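Local coordinates for fasciclin-1 (Drosophila melanogaster, PDB 1O70), which acts as a neural cell adhesion molecule of the insect nervous system, represented here by its third and fourth FAS1 domains, at residues E166-P169 / M170-D173; F197-D201 / K202-K206. One frame throughout, in Å; residues are numbered along the deposited sequence.

Contact 1 of 2, residues E166-P169 / M170-D173; sequences ESDP and MMSD. With NAG (2-acetamido-2-deoxy-beta-D-glucopyranose), chain B.
Met-171 lies slantwise over the side chain of Asp-168: its SD stands 4.0 Å from CB of Asp-168, and its methyl CE comes to 3.7 Å from OD2 of Asp-168. With CG beside the backbone N of Met-171 (chi1 -62°) and the chain extended beyond it, the thioether passes across the acid and on to Ile-300 and Val-302 of strand 298-303. The Asp-168 carboxylate points the same way as Met-170 and turns OD1 back to N of Met-170 at 2.9 Å. That bond meets OD1 on its anti side, 22° out of the carboxylate plane. This bond, from a side-chain oxygen to the N two residues on, makes an Asx turn, part of the passage in the fourth FAS1 domain from helix 161-167 to helix 172-177. In the 3-10 segment that follows, N of Met-171 donates to O of Asp-168 at 2.9 Å, and N of Ser-172 reaches O of Pro-169 in a weak bond of 3.2 Å. The other carboxylate oxygen, OD2, forms a salt bridge to Arg-290 on strand 284-295. Replacing this aspartate by an alanine is likely to leave N of Met-170 without its side-chain acceptor and the Arg-290 charge without its mate. On the helix 161-167 side, an N-acetylglucosamine of the glycan donates from its O6 to O of Ser-167 at 2.9 Å, and is also hydrogen-bonded to Thr-125 of the third FAS1 domain.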
loop_
_atom_site.group_PDB
_atom_site.type_symbol
_atom_site.label_atom_id
_atom_site.label_comp_id
_atom_site.label_asym_id
_atom_site.label_seq_id
_atom_site.Cartn_x
_atom_site.Cartn_y
_atom_site.Cartn_z
ATOM N N GLU A 166 10.928 5.557 1.372
ATOM C CA GLU A 166 12.251 5.103 1.783
ATOM C C GLU A 166 12.213 3.781 2.526
ATOM O O GLU A 166 13.213 3.077 2.569
ATOM C CB GLU A 166 12.946 6.176 2.619
ATOM C CG GLU A 166 12.030 6.887 3.564
ATOM C CD GLU A 166 12.730 8.023 4.290
ATOM O OE1 GLU A 166 13.487 8.776 3.632
ATOM O OE2 GLU A 166 12.506 8.172 5.513
ATOM N N SER A 167 11.053 3.429 3.074
ATOM C CA SER A 167 10.926 2.179 3.806
ATOM C C SER A 167 10.338 0.980 3.039
ATOM O O SER A 167 10.366 -0.143 3.544
ATOM C CB SER A 167 10.134 2.409 5.104
ATOM O OG SER A 167 8.837 2.890 4.856
ATOM N N ASP A 168 9.825 1.205 1.830
ATOM C CA ASP A 168 9.222 0.138 1.020
ATOM C C ASP A 168 10.174 -0.330 -0.089
ATOM O O ASP A 168 10.394 0.380 -1.077
ATOM C CB ASP A 168 7.919 0.640 0.385
ATOM C CG ASP A 168 7.034 -0.492 -0.131
ATOM O OD1 ASP A 168 7.557 -1.475 -0.706
ATOM O OD2 ASP A 168 5.797 -0.387 0.017
ATOM N N PRO A 169 10.717 -1.555 0.032
ATOM C CA PRO A 169 11.646 -2.059 -0.992
ATOM C C PRO A 169 11.082 -2.051 -2.412
ATOM O O PRO A 169 11.828 -1.947 -3.395
ATOM C CB PRO A 169 11.944 -3.490 -0.535
ATOM C CG PRO A 169 11.581 -3.500 0.920
ATOM C CD PRO A 169 10.371 -2.618 0.987
ATOM N N MET A 170 9.765 -2.175 -2.512
ATOM C CA MET A 170 9.104 -2.211 -3.807
ATOM C C MET A 170 9.177 -0.877 -4.547
ATOM O O MET A 170 9.067 -0.828 -5.775
ATOM C CB MET A 170 7.647 -2.614 -3.620
ATOM C CG MET A 170 7.061 -3.183 -4.878
ATOM S SD MET A 170 5.482 -3.971 -4.607
ATOM C CE MET A 170 4.471 -2.592 -4.945
ATOM N N MET A 171 9.387 0.186 -3.776
ATOM C CA MET A 171 9.464 1.543 -4.285
ATOM C C MET A 171 10.893 2.053 -4.393
ATOM O O MET A 171 11.100 3.195 -4.789
ATOM C CB MET A 171 8.652 2.477 -3.370
ATOM C CG MET A 171 7.145 2.140 -3.297
ATOM S SD MET A 171 6.223 3.205 -2.163
ATOM C CE MET A 171 4.630 2.404 -2.062
ATOM N N SER A 172 11.866 1.201 -4.082
ATOM C CA SER A 172 13.279 1.583 -4.093
ATOM C C SER A 172 13.776 2.361 -5.319
ATOM O O SER A 172 14.524 3.336 -5.163
ATOM C CB SER A 172 14.164 0.347 -3.881
ATOM O OG SER A 172 14.554 -0.247 -5.116
ATOM N N ASP A 173 13.369 1.953 -6.521
ATOM C CA ASP A 173 13.803 2.656 -7.726
ATOM C C ASP A 173 13.203 4.055 -7.804
ATOM O O ASP A 173 13.917 5.049 -7.965
ATOM C CB ASP A 173 13.431 1.863 -8.984
ATOM C CG ASP A 173 14.376 0.708 -9.246
ATOM O OD1 ASP A 173 15.403 0.617 -8.566
ATOM O OD2 ASP A 173 14.102 -0.118 -10.132
HETATM C C1 NAG B . 8.610 -3.809 5.595
HETATM C C2 NAG B . 8.867 -4.676 4.366
HETATM C C3 NAG B . 10.208 -5.395 4.543
HETATM C C4 NAG B . 11.339 -4.387 4.822
HETATM C C5 NAG B . 10.931 -3.475 5.997
HETATM C C6 NAG B . 11.916 -2.368 6.300
HETATM C C7 NAG B . 7.031 -5.651 3.148
HETATM C C8 NAG B . 5.975 -6.744 3.054
HETATM N N2 NAG B . 7.811 -5.655 4.224
HETATM O O3 NAG B . 10.496 -6.187 3.404
HETATM O O4 NAG B . 12.537 -5.104 5.180
HETATM O O5 NAG B . 9.660 -2.850 5.736
HETATM O O6 NAG B . 12.222 -1.629 5.126
HETATM O O7 NAG B . 7.133 -4.813 2.258
#

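Contact 2 of 2, residues F197-D201 / K202-K206; sequences FVPRD and KGWQK. With SO4 (sulfate ion), chain C.
Sulfate oxygen O2 is gripped by two donors: NE of Arg-200 at 2.9 Å and, almost straight at 175°, N of Lys-202, also at 2.9 Å. This is an anion at the amino end of a helix: Arg-200 is the N-cap residue between strand 193-199 and helix 201-210 of the fourth FAS1 domain, and the helix end is likely to add to the attraction. The ion probably comes from the crystallisation liquor. Arg-200 holds CG between its backbone N and carbonyl carbon (chi1 60°) and bends at chi3, which brings NE round to O2. Lys-202 runs alongside, pointing the same way, and puts CE over one face of the guanidinium, 3.3 Å above its plane and toward the rim. Arg-200 also makes a cation-pi contact with Tyr-289. The first helical turn is closed by N of Trp-204 to O of Arg-200, a 3.2 Å bond, and by N of Gln-205 to O of Asp-201 at 2.9 Å. Pro-199 and Trp-204 pack obliquely against each other, CB of Pro-199 lying 3.8 Å from NE1 of Trp-204, whose N-H is hydrogen-bonded to OG1 of Thr-174.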
loop_
_atom_site.group_PDB
_atom_site.type_symbol
_atom_site.label_atom_id
_atom_site.label_comp_id
_atom_site.label_asym_id
_atom_site.label_seq_id
_atom_site.Cartn_x
_atom_site.Cartn_y
_atom_site.Cartn_z
ATOM N N PHE A 197 1.595 8.344 -7.907
ATOM C CA PHE A 197 1.466 7.115 -8.672
ATOM C C PHE A 197 2.893 6.632 -8.826
ATOM O O PHE A 197 3.633 7.106 -9.688
ATOM C CB PHE A 197 0.834 7.366 -10.042
ATOM C CG PHE A 197 -0.571 7.866 -9.970
ATOM C CD1 PHE A 197 -0.818 9.215 -9.755
ATOM C CD2 PHE A 197 -1.645 6.980 -10.028
ATOM C CE1 PHE A 197 -2.113 9.688 -9.592
ATOM C CE2 PHE A 197 -2.953 7.436 -9.866
ATOM C CZ PHE A 197 -3.189 8.796 -9.643
ATOM N N VAL A 198 3.265 5.689 -7.966
ATOM C CA VAL A 198 4.615 5.150 -7.927
ATOM C C VAL A 198 4.890 3.869 -8.702
ATOM O O VAL A 198 4.358 2.812 -8.378
ATOM C CB VAL A 198 5.047 4.872 -6.483
ATOM C CG1 VAL A 198 6.443 4.316 -6.473
ATOM C CG2 VAL A 198 4.960 6.141 -5.657
ATOM N N PRO A 199 5.733 3.945 -9.741
ATOM C CA PRO A 199 6.031 2.721 -10.491
ATOM C C PRO A 199 6.859 1.798 -9.574
ATOM O O PRO A 199 7.770 2.257 -8.886
ATOM C CB PRO A 199 6.845 3.233 -11.678
ATOM C CG PRO A 199 6.318 4.644 -11.876
ATOM C CD PRO A 199 6.230 5.137 -10.454
ATOM N N ARG A 200 6.536 0.508 -9.545
ATOM C CA ARG A 200 7.266 -0.438 -8.710
ATOM C C ARG A 200 8.605 -0.739 -9.377
ATOM O O ARG A 200 8.802 -0.411 -10.545
ATOM C CB ARG A 200 6.477 -1.735 -8.565
ATOM C CG ARG A 200 6.224 -2.407 -9.893
ATOM C CD ARG A 200 5.250 -3.555 -9.771
ATOM N NE ARG A 200 5.766 -4.609 -8.912
ATOM C CZ ARG A 200 5.253 -5.835 -8.851
ATOM N NH1 ARG A 200 4.205 -6.157 -9.605
ATOM N NH2 ARG A 200 5.787 -6.739 -8.040
ATOM N N ASP A 201 9.527 -1.364 -8.646
ATOM C CA ASP A 201 10.829 -1.694 -9.211
ATOM C C ASP A 201 10.696 -2.475 -10.528
ATOM O O ASP A 201 11.325 -2.111 -11.533
ATOM C CB ASP A 201 11.657 -2.490 -8.197
ATOM C CG ASP A 201 12.402 -1.589 -7.200
ATOM O OD1 ASP A 201 12.098 -0.366 -7.114
ATOM O OD2 ASP A 201 13.294 -2.111 -6.489
ATOM N N LYS A 202 9.879 -3.532 -10.531
ATOM C CA LYS A 202 9.668 -4.350 -11.735
ATOM C C LYS A 202 9.308 -3.443 -12.923
ATOM O O LYS A 202 9.700 -3.706 -14.063
ATOM C CB LYS A 202 8.544 -5.364 -11.506
ATOM C CG LYS A 202 8.462 -6.454 -12.575
ATOM C CD LYS A 202 7.188 -7.295 -12.446
ATOM C CE LYS A 202 6.981 -7.867 -11.035
ATOM N NZ LYS A 202 7.996 -8.878 -10.614
ATOM N N GLY A 203 8.556 -2.382 -12.638
ATOM C CA GLY A 203 8.178 -1.439 -13.671
ATOM C C GLY A 203 9.391 -0.740 -14.263
ATOM O O GLY A 203 9.515 -0.678 -15.485
ATOM N N TRP A 204 10.284 -0.206 -13.427
ATOM C CA TRP A 204 11.474 0.456 -13.964
ATOM C C TRP A 204 12.379 -0.568 -14.650
ATOM O O TRP A 204 13.050 -0.233 -15.633
ATOM C CB TRP A 204 12.263 1.192 -12.873
ATOM C CG TRP A 204 11.585 2.466 -12.415
ATOM C CD1 TRP A 204 11.075 2.718 -11.171
ATOM C CD2 TRP A 204 11.303 3.642 -13.206
ATOM N NE1 TRP A 204 10.489 3.958 -11.140
ATOM C CE2 TRP A 204 10.614 4.544 -12.364
ATOM C CE3 TRP A 204 11.560 4.013 -14.538
ATOM C CZ2 TRP A 204 10.184 5.802 -12.804
ATOM C CZ3 TRP A 204 11.123 5.278 -14.978
ATOM C CH2 TRP A 204 10.441 6.150 -14.107
ATOM N N GLN A 205 12.401 -1.810 -14.156
ATOM C CA GLN A 205 13.247 -2.837 -14.776
ATOM C C GLN A 205 12.746 -3.092 -16.185
ATOM O O GLN A 205 13.528 -3.290 -17.108
ATOM C CB GLN A 205 13.223 -4.133 -13.953
ATOM C CG GLN A 205 13.829 -3.980 -12.564
ATOM C CD GLN A 205 13.458 -5.112 -11.614
ATOM O OE1 GLN A 205 13.527 -4.959 -10.393
ATOM N NE2 GLN A 205 13.062 -6.252 -12.170
ATOM N N LYS A 206 11.428 -3.077 -16.348
ATOM C CA LYS A 206 10.852 -3.283 -17.664
ATOM C C LYS A 206 11.246 -2.121 -18.574
ATOM O O LYS A 206 11.544 -2.322 -19.756
ATOM C CB LYS A 206 9.342 -3.369 -17.569
ATOM C CG LYS A 206 8.864 -4.672 -16.970
ATOM C CD LYS A 206 7.357 -4.661 -16.831
ATOM C CE LYS A 206 6.842 -5.976 -16.270
ATOM N NZ LYS A 206 5.354 -5.943 -16.085
HETATM S S SO4 C . 9.104 -5.510 -7.327
HETATM O O1 SO4 C . 9.427 -5.050 -5.981
HETATM O O2 SO4 C . 8.530 -4.387 -8.088
HETATM O O3 SO4 C . 10.311 -5.987 -8.018
HETATM O O4 SO4 C . 8.119 -6.604 -7.232
#

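Both contacts are partly buried turns of the same FAS1 domain, each leading into a helix, contact 1 from helix 161-167 into 172-177 and contact 2 from strand 193-199 into 201-210. They touch through Asp-201, whose OD2 lies 2.6 Å from OG of Ser-172 and whose OD1 lies 2.7 Å from N of Asp-173, both probable hydrogen bonds, while CB of Asp-173 packs on CD1 of Trp-204. Their chemistry differs. In contact 1 a buried carboxylate ties the turn to the sheet, with the glycan side facing the third domain; in contact 2 one guanidinium and a backbone N at the helix start hold a sulfate, with buried Pro-199 and Trp-204 on the inner side.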